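Uroporphyrinogen-III synthetase (Pseudomonas syringae pv. tomato, PDB 3RE1) probably catalyses the cyclization of the linear tetrapyrrole hydroxymethylbilane to uroporphyrinogen III, a step in porphyrin biosynthesis. Local coordinates at residues S68-V73 with L145-N150; G141-I146 with G166-P171; L197-G202 with L222-P227. All blocks are in the same frame, centred on the assembly; numbering follows the deposited sequence.

Contact 1: residues S68-V73 with L145-N150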
loop_
_atom_site.group_PDB
_atom_site.type_symbol
_atom_site.label_atom_id
_atom_site.label_comp_id
_atom_site.label_asym_id
_atom_site.label_seq_id
_atom_site.Cartn_x
_atom_site.Cartn_y
_atom_site.Cartn_z
ATOM N N SER A 68 17.082 13.443 -12.370
ATOM C CA SER A 68 16.605 13.268 -13.717
ATOM C C SER A 68 15.169 12.826 -13.691
ATOM O O SER A 68 14.445 13.052 -14.649
ATOM C CB SER A 68 17.444 12.184 -14.405
ATOM O OG SER A 68 18.827 12.484 -14.307
ATOM N N ALA A 69 14.762 12.171 -12.605
ATOM C CA ALA A 69 13.388 11.664 -12.500
ATOM C C ALA A 69 12.925 11.501 -11.081
ATOM O O ALA A 69 13.721 11.200 -10.198
ATOM C CB ALA A 69 13.218 10.335 -13.262
ATOM N N VAL A 70 11.618 11.687 -10.883
ATOM C CA VAL A 70 10.998 11.528 -9.592
ATOM C C VAL A 70 9.936 10.461 -9.689
ATOM O O VAL A 70 9.055 10.559 -10.530
ATOM C CB VAL A 70 10.298 12.815 -9.139
ATOM C CG1 VAL A 70 9.480 12.547 -7.889
ATOM C CG2 VAL A 70 11.303 13.867 -8.869
ATOM N N ILE A 71 10.026 9.456 -8.818
ATOM C CA ILE A 71 9.057 8.360 -8.727
ATOM C C ILE A 71 8.267 8.469 -7.417
ATOM O O ILE A 71 8.826 8.648 -6.321
ATOM C CB ILE A 71 9.776 6.960 -8.701
ATOM C CG1 ILE A 71 10.654 6.749 -9.935
ATOM C CG2 ILE A 71 8.765 5.854 -8.632
ATOM C CD1 ILE A 71 11.704 5.644 -9.802
ATOM N N VAL A 72 6.962 8.349 -7.520
ATOM C CA VAL A 72 6.094 8.421 -6.336
ATOM C C VAL A 72 5.361 7.068 -6.224
ATOM O O VAL A 72 4.738 6.588 -7.161
ATOM C CB VAL A 72 5.099 9.576 -6.461
ATOM C CG1 VAL A 72 4.217 9.694 -5.211
ATOM C CG2 VAL A 72 5.836 10.867 -6.693
ATOM N N VAL A 73 5.418 6.466 -5.059
ATOM C CA VAL A 73 4.942 5.094 -4.925
ATOM C C VAL A 73 3.526 4.880 -4.394
ATOM O O VAL A 73 2.876 3.910 -4.754
ATOM C CB VAL A 73 5.894 4.312 -4.018
ATOM C CG1 VAL A 73 5.739 4.842 -2.575
ATOM C CG2 VAL A 73 5.568 2.826 -4.090
ATOM N N LEU A 145 14.743 10.274 -7.633
ATOM C CA LEU A 145 14.296 10.514 -6.263
ATOM C C LEU A 145 13.016 9.769 -6.096
ATOM O O LEU A 145 12.145 9.837 -6.969
ATOM C CB LEU A 145 14.039 12.006 -5.999
ATOM C CG LEU A 145 13.572 12.344 -4.579
ATOM C CD1 LEU A 145 14.614 11.948 -3.553
ATOM C CD2 LEU A 145 13.388 13.779 -4.480
ATOM N N ILE A 146 12.900 9.033 -5.002
ATOM C CA ILE A 146 11.700 8.214 -4.776
ATOM C C ILE A 146 11.023 8.742 -3.533
ATOM O O ILE A 146 11.631 8.807 -2.433
ATOM C CB ILE A 146 12.049 6.688 -4.594
ATOM C CG1 ILE A 146 12.539 6.121 -5.921
ATOM C CG2 ILE A 146 10.850 5.905 -4.094
ATOM C CD1 ILE A 146 13.153 4.719 -5.853
ATOM N N MET A 147 9.778 9.161 -3.704
ATOM C CA MET A 147 9.015 9.683 -2.569
ATOM C C MET A 147 8.094 8.577 -2.072
ATOM O O MET A 147 7.315 7.984 -2.841
ATOM C CB MET A 147 8.255 10.925 -2.995
ATOM C CG MET A 147 9.194 12.109 -3.253
ATOM S SD MET A 147 8.363 13.605 -3.696
ATOM C CE MET A 147 9.650 14.411 -4.599
ATOM N N ARG A 148 8.208 8.271 -0.786
ATOM C CA ARG A 148 7.420 7.208 -0.221
ATOM C C ARG A 148 7.310 7.313 1.293
ATOM O O ARG A 148 7.570 8.374 1.876
ATOM C CB ARG A 148 8.021 5.848 -0.629
ATOM C CG ARG A 148 9.510 5.838 -0.828
ATOM C CD ARG A 148 10.292 5.476 0.397
ATOM N NE ARG A 148 10.897 4.146 0.263
ATOM C CZ ARG A 148 11.726 3.607 1.155
ATOM N NH1 ARG A 148 12.068 4.269 2.264
ATOM N NH2 ARG A 148 12.209 2.403 0.951
ATOM N N GLY A 149 6.931 6.186 1.910
ATOM C CA GLY A 149 6.791 6.072 3.353
ATOM C C GLY A 149 8.107 6.012 4.087
ATOM O O GLY A 149 9.167 6.189 3.503
ATOM N N ASN A 150 8.019 5.744 5.386
ATOM C CA ASN A 150 9.179 5.656 6.254
ATOM C C ASN A 150 10.000 4.424 5.923
ATOM O O ASN A 150 11.146 4.281 6.360
ATOM C CB ASN A 150 8.720 5.587 7.704
ATOM C CG ASN A 150 9.798 6.013 8.660
ATOM O OD1 ASN A 150 9.733 5.715 9.852
ATOM N ND2 ASN A 150 10.802 6.735 8.143
#
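The carbonyl oxygen of I71 is gripped from the neighbouring strand. I71 O accepts M147 N at 2.8 Å. I146 CA adds a CA-H...O contact to I71 O at 3.3 Å. L145 O is held in the same way by I71 N, at 2.8 Å, and by the CA-H of V70. A69 O takes L145 N at 2.9 Å. The last rung, V73 N to M147 O, is longer at 3.3 Å. This is the regular ladder of two parallel strands, 69-72 and 145-148, whose directions differ by 21°.

The side chains alternate between two faces. On one face, I71 and I146 lie side by side and point the same way, with I71 CD1 4.0 Å from I146 CG1. On the other face sit V70, V72, L145 and M147. M147 starts with CG beside its backbone N (chi1 -70°) and then runs extended, which carries its CE to V70 CG1 at 3.8 Å. W97 and helix 75-88 border this face, with A81 against M147 and A77 and A78 against V72. R148 leads its guanidinium away from strand 69-72. Its NH2 forms a salt bridge with E154, and the side chain makes a cation-pi contact with Y169.

Only backbone polar groups bond across the contact, and the side chains that meet there are apolar. The amides of I71, L145 and M147 and the carbonyls of A69, I71 and L145 are paired here, in a buried hydrophobic sheet. V70 and V72 bond to the strand on their other side, 97-99.

Contact 2: residues G141-I146 with G166-P171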
loop_
_atom_site.group_PDB
_atom_site.type_symbol
_atom_site.label_atom_id
_atom_site.label_comp_id
_atom_site.label_asym_id
_atom_site.label_seq_id
_atom_site.Cartn_x
_atom_site.Cartn_y
_atom_site.Cartn_z
ATOM N N GLY A 141 25.483 8.987 -14.537
ATOM C CA GLY A 141 25.496 9.931 -13.444
ATOM C C GLY A 141 24.118 10.420 -13.052
ATOM O O GLY A 141 23.979 11.136 -12.058
ATOM N N SER A 142 23.105 10.051 -13.821
ATOM C CA SER A 142 21.758 10.473 -13.505
ATOM C C SER A 142 21.202 9.733 -12.250
ATOM O O SER A 142 21.557 8.564 -11.976
ATOM C CB SER A 142 20.858 10.291 -14.742
ATOM O OG SER A 142 20.574 8.935 -15.011
ATOM N N ARG A 143 20.407 10.448 -11.455
ATOM C CA ARG A 143 19.853 9.919 -10.226
ATOM C C ARG A 143 18.330 10.044 -10.228
ATOM O O ARG A 143 17.769 10.819 -10.964
ATOM C CB ARG A 143 20.433 10.640 -9.004
ATOM C CG ARG A 143 21.925 10.817 -9.026
ATOM C CD ARG A 143 22.678 9.813 -8.170
ATOM N NE ARG A 143 22.393 9.958 -6.740
ATOM C CZ ARG A 143 22.933 9.203 -5.790
ATOM N NH1 ARG A 143 23.810 8.242 -6.082
ATOM N NH2 ARG A 143 22.595 9.406 -4.539
ATOM N N VAL A 144 17.660 9.260 -9.402
ATOM C CA VAL A 144 16.214 9.356 -9.315
ATOM C C VAL A 144 15.807 9.520 -7.870
ATOM O O VAL A 144 16.470 9.004 -6.978
ATOM C CB VAL A 144 15.514 8.131 -9.877
ATOM C CG1 VAL A 144 15.924 7.908 -11.305
ATOM C CG2 VAL A 144 15.852 6.914 -9.024
ATOM N N LEU A 145 14.743 10.274 -7.633
ATOM C CA LEU A 145 14.296 10.514 -6.263
ATOM C C LEU A 145 13.016 9.769 -6.096
ATOM O O LEU A 145 12.145 9.837 -6.969
ATOM C CB LEU A 145 14.039 12.006 -5.999
ATOM C CG LEU A 145 13.572 12.344 -4.579
ATOM C CD1 LEU A 145 14.614 11.948 -3.553
ATOM C CD2 LEU A 145 13.388 13.779 -4.480
ATOM N N ILE A 146 12.900 9.033 -5.002
ATOM C CA ILE A 146 11.700 8.214 -4.776
ATOM C C ILE A 146 11.023 8.742 -3.533
ATOM O O ILE A 146 11.631 8.807 -2.433
ATOM C CB ILE A 146 12.049 6.688 -4.594
ATOM C CG1 ILE A 146 12.539 6.121 -5.921
ATOM C CG2 ILE A 146 10.850 5.905 -4.094
ATOM C CD1 ILE A 146 13.153 4.719 -5.853
ATOM N N GLY A 166 21.611 6.136 -9.635
ATOM C CA GLY A 166 21.558 6.443 -8.230
ATOM C C GLY A 166 20.116 6.685 -7.820
ATOM O O GLY A 166 19.298 7.194 -8.605
ATOM N N VAL A 167 19.806 6.316 -6.585
ATOM C CA VAL A 167 18.469 6.451 -6.054
ATOM C C VAL A 167 18.529 6.934 -4.602
ATOM O O VAL A 167 19.274 6.373 -3.766
ATOM C CB VAL A 167 17.761 5.130 -6.071
ATOM C CG1 VAL A 167 16.344 5.294 -5.499
ATOM C CG2 VAL A 167 17.748 4.528 -7.480
ATOM N N ASP A 168 17.746 7.974 -4.309
ATOM C CA ASP A 168 17.613 8.508 -2.951
ATOM C C ASP A 168 16.141 8.503 -2.545
ATOM O O ASP A 168 15.235 8.477 -3.400
ATOM C CB ASP A 168 18.152 9.935 -2.891
ATOM C CG ASP A 168 19.666 9.986 -2.964
ATOM O OD1 ASP A 168 20.305 9.225 -2.210
ATOM O OD2 ASP A 168 20.222 10.779 -3.757
ATOM N N TYR A 169 15.888 8.545 -1.248
ATOM C CA TYR A 169 14.520 8.485 -0.770
ATOM C C TYR A 169 14.146 9.755 -0.085
ATOM O O TYR A 169 14.989 10.440 0.477
ATOM C CB TYR A 169 14.321 7.335 0.214
ATOM C CG TYR A 169 14.378 5.945 -0.415
ATOM C CD1 TYR A 169 13.525 5.576 -1.464
ATOM C CD2 TYR A 169 15.280 4.987 0.061
ATOM C CE1 TYR A 169 13.580 4.300 -2.013
ATOM C CE2 TYR A 169 15.336 3.712 -0.480
ATOM C CZ TYR A 169 14.484 3.375 -1.506
ATOM O OH TYR A 169 14.548 2.101 -2.002
ATOM N N LEU A 170 12.858 10.066 -0.135
ATOM C CA LEU A 170 12.312 11.229 0.534
ATOM C C LEU A 170 11.076 10.723 1.256
ATOM O O LEU A 170 9.987 10.690 0.687
ATOM C CB LEU A 170 11.941 12.286 -0.496
ATOM C CG LEU A 170 11.309 13.561 0.061
ATOM C CD1 LEU A 170 12.328 14.437 0.756
ATOM C CD2 LEU A 170 10.625 14.294 -1.050
ATOM N N PRO A 171 11.239 10.267 2.497
ATOM C CA PRO A 171 10.109 9.756 3.270
ATOM C C PRO A 171 9.133 10.887 3.652
ATOM O O PRO A 171 9.449 11.771 4.441
ATOM C CB PRO A 171 10.791 9.142 4.483
ATOM C CG PRO A 171 11.989 10.046 4.687
ATOM C CD PRO A 171 12.486 10.239 3.288
#
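R143 NH2 reaches D168 OD2 in a salt bridge of 2.9 Å. It meets the syn side of the carboxylate, 32° out of its plane, and the two flat groups are turned 58° apart. R143 bends at chi2 and chi3 to get there, and passes over G166 with CD 3.6 Å from G166 CA. G166 has no side chain, and its carbonyl carbon lies under one face of the guanidinium. On this R143 and D168 side of the sheet, L145 CD1 also packs on L170 CB at 4.1 Å.

On the other face, I146 lies beside Y169, with its CB 3.6 Å from Y169 CD1. V167 sits against two residues: its CG2 is near V144 CG2 and its CG1 near I146 CD1, both close contacts.

A parallel ladder sets this register. V144 N bonds G166 O at 2.8 Å, D168 N bonds V144 O, I146 N bonds D168 O, and L170 N bonds I146 O at 2.9 Å. The two strands belong to a beta-alpha-beta unit, and its helix 155-162 packs on V144, V167 and Y169 through A157 and L160.

Further out, Y169 OH hydrogen-bonds E154, R161 NH2 bonds V167 O, and Y67 OH makes a weak bond to D168 OD2. R143 is exposed and D168 partly exposed, so solvent probably weakens the attraction of this pair. V144, I146 and V167, by contrast, are buried and meet through apolar contacts.

Contact 3: residues L197-G202 with L222-P227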
loop_
_atom_site.group_PDB
_atom_site.type_symbol
_atom_site.label_atom_id
_atom_site.label_comp_id
_atom_site.label_asym_id
_atom_site.label_seq_id
_atom_site.Cartn_x
_atom_site.Cartn_y
_atom_site.Cartn_z
ATOM N N LEU A 197 -10.585 -13.229 6.383
ATOM C CA LEU A 197 -9.695 -12.160 6.812
ATOM C C LEU A 197 -9.039 -11.524 5.616
ATOM O O LEU A 197 -8.566 -12.220 4.718
ATOM C CB LEU A 197 -8.624 -12.711 7.767
ATOM C CG LEU A 197 -9.145 -13.564 8.934
ATOM C CD1 LEU A 197 -7.988 -14.316 9.631
ATOM C CD2 LEU A 197 -9.905 -12.699 9.931
ATOM N N VAL A 198 -9.009 -10.194 5.618
ATOM C CA VAL A 198 -8.389 -9.417 4.546
ATOM C C VAL A 198 -7.349 -8.446 5.064
ATOM O O VAL A 198 -7.575 -7.778 6.065
ATOM C CB VAL A 198 -9.407 -8.601 3.770
ATOM C CG1 VAL A 198 -8.705 -7.852 2.620
ATOM C CG2 VAL A 198 -10.498 -9.521 3.211
ATOM N N VAL A 199 -6.205 -8.405 4.374
ATOM C CA VAL A 199 -5.125 -7.500 4.654
ATOM C C VAL A 199 -4.775 -6.821 3.332
ATOM O O VAL A 199 -4.963 -7.403 2.265
ATOM C CB VAL A 199 -3.885 -8.233 5.167
ATOM C CG1 VAL A 199 -4.124 -8.714 6.546
ATOM C CG2 VAL A 199 -3.528 -9.352 4.246
ATOM N N SER A 200 -4.274 -5.590 3.397
ATOM C CA SER A 200 -3.990 -4.857 2.182
ATOM C C SER A 200 -2.498 -4.621 1.932
ATOM O O SER A 200 -2.126 -4.189 0.841
ATOM C CB SER A 200 -4.724 -3.532 2.207
ATOM O OG SER A 200 -4.183 -2.685 3.206
ATOM N N SER A 201 -1.654 -4.907 2.928
ATOM C CA SER A 201 -0.210 -4.739 2.797
ATOM C C SER A 201 0.524 -5.792 3.601
ATOM O O SER A 201 -0.081 -6.547 4.358
ATOM C CB SER A 201 0.213 -3.354 3.309
ATOM O OG SER A 201 -0.102 -3.174 4.688
ATOM N N GLY A 202 1.839 -5.825 3.449
ATOM C CA GLY A 202 2.632 -6.740 4.207
ATOM C C GLY A 202 2.678 -6.284 5.663
ATOM O O GLY A 202 2.531 -7.096 6.582
ATOM N N LEU A 222 -8.644 -19.718 8.954
ATOM C CA LEU A 222 -9.629 -18.914 8.204
ATOM C C LEU A 222 -9.076 -18.435 6.883
ATOM O O LEU A 222 -7.878 -18.245 6.741
ATOM C CB LEU A 222 -10.051 -17.697 9.015
ATOM C CG LEU A 222 -10.689 -18.089 10.337
ATOM C CD1 LEU A 222 -10.662 -16.909 11.310
ATOM C CD2 LEU A 222 -12.111 -18.598 10.047
ATOM N N PRO A 223 -9.945 -18.250 5.889
ATOM C CA PRO A 223 -9.446 -17.776 4.603
ATOM C C PRO A 223 -8.776 -16.446 4.776
ATOM O O PRO A 223 -9.351 -15.534 5.359
ATOM C CB PRO A 223 -10.702 -17.657 3.757
ATOM C CG PRO A 223 -11.558 -18.805 4.290
ATOM C CD PRO A 223 -11.339 -18.712 5.799
ATOM N N LEU A 224 -7.555 -16.335 4.270
ATOM C CA LEU A 224 -6.829 -15.092 4.367
ATOM C C LEU A 224 -6.590 -14.496 2.987
ATOM O O LEU A 224 -5.885 -15.094 2.163
ATOM C CB LEU A 224 -5.511 -15.314 5.114
ATOM C CG LEU A 224 -4.543 -14.129 5.139
ATOM C CD1 LEU A 224 -5.163 -12.972 5.881
ATOM C CD2 LEU A 224 -3.215 -14.569 5.742
ATOM N N PHE A 225 -7.147 -13.311 2.758
ATOM C CA PHE A 225 -7.032 -12.621 1.472
ATOM C C PHE A 225 -5.877 -11.583 1.404
ATOM O O PHE A 225 -5.975 -10.455 1.916
ATOM C CB PHE A 225 -8.371 -11.948 1.138
ATOM C CG PHE A 225 -9.492 -12.921 0.911
ATOM C CD1 PHE A 225 -10.192 -13.451 1.989
ATOM C CD2 PHE A 225 -9.811 -13.350 -0.386
ATOM C CE1 PHE A 225 -11.201 -14.385 1.786
ATOM C CE2 PHE A 225 -10.800 -14.273 -0.611
ATOM C CZ PHE A 225 -11.515 -14.797 0.479
ATOM N N VAL A 226 -4.781 -11.997 0.777
ATOM C CA VAL A 226 -3.583 -11.188 0.673
ATOM C C VAL A 226 -3.510 -10.491 -0.676
ATOM O O VAL A 226 -3.950 -11.040 -1.692
ATOM C CB VAL A 226 -2.344 -12.058 0.862
ATOM C CG1 VAL A 226 -2.557 -12.882 2.092
ATOM C CG2 VAL A 226 -2.095 -12.951 -0.376
ATOM N N PRO A 227 -2.932 -9.283 -0.708
ATOM C CA PRO A 227 -2.843 -8.473 -1.915
ATOM C C PRO A 227 -1.864 -8.984 -2.963
ATOM O O PRO A 227 -2.036 -8.685 -4.150
ATOM C CB PRO A 227 -2.376 -7.109 -1.381
ATOM C CG PRO A 227 -2.550 -7.165 0.099
ATOM C CD PRO A 227 -2.303 -8.589 0.427
#
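F225 turns its CG beside its own backbone N (chi1 -65°), which sets the ring edge toward L197 O, with F225 CD1 3.4 Å away and the oxygen in the ring plane. V199 chi1 of -72° sets CG1 anti to the carbonyl carbon. This leaves V199 CG2 between the backbone N and that carbon, 3.6 Å from F225 O. The strands are neighbours in a parallel five-stranded sheet of order 2-1-3-4-5, as in flavodoxin-like alpha/beta domains.

Three backbone bonds tie them. Those from F225 N and V199 N are nearly straight at the hydrogen. F225 N gives a 2.7 Å bond to L197 O, with an N-H...O angle of 177°. L197 N bonds P223 O at 2.8 Å. V199 N reaches F225 O at 3.2 Å.

Side chains close both faces. L224 CD1 comes back to L197 CB at 4.0 Å, and L197 CD1 also meets L222 CB. On the opposite face, V198 CG2 touches F225 CB, and helix 251-260 packs on the phenyl group through L254, A257 and L258. S201 is at the N-cap position of the helix that starts at G202. The ring of P227 lies against V199 and S200, just past strand 196-198, with P227 CD 4.1 Å from V199 CG2.

Contacts 1 and 2 are two sides of one strand. Strand 143-148 lies between strands 69-72 and 166-176, and L145 and I146 serve both contacts. Their centres are 7 Å apart. They also touch directly, with a probable hydrogen bond of 3.1 Å from S68 N to R143 O. M147 packs on L170. Contact 3 belongs to the other sheet, across the centre of the chain. Its centre is 26 Å from that of contact 1 and 31 Å from that of contact 2. The nearest atoms are about 11 Å and about 16 Å apart, respectively. This fits the two-domain build of the family, in which the active site probably lies in the cleft between the domains.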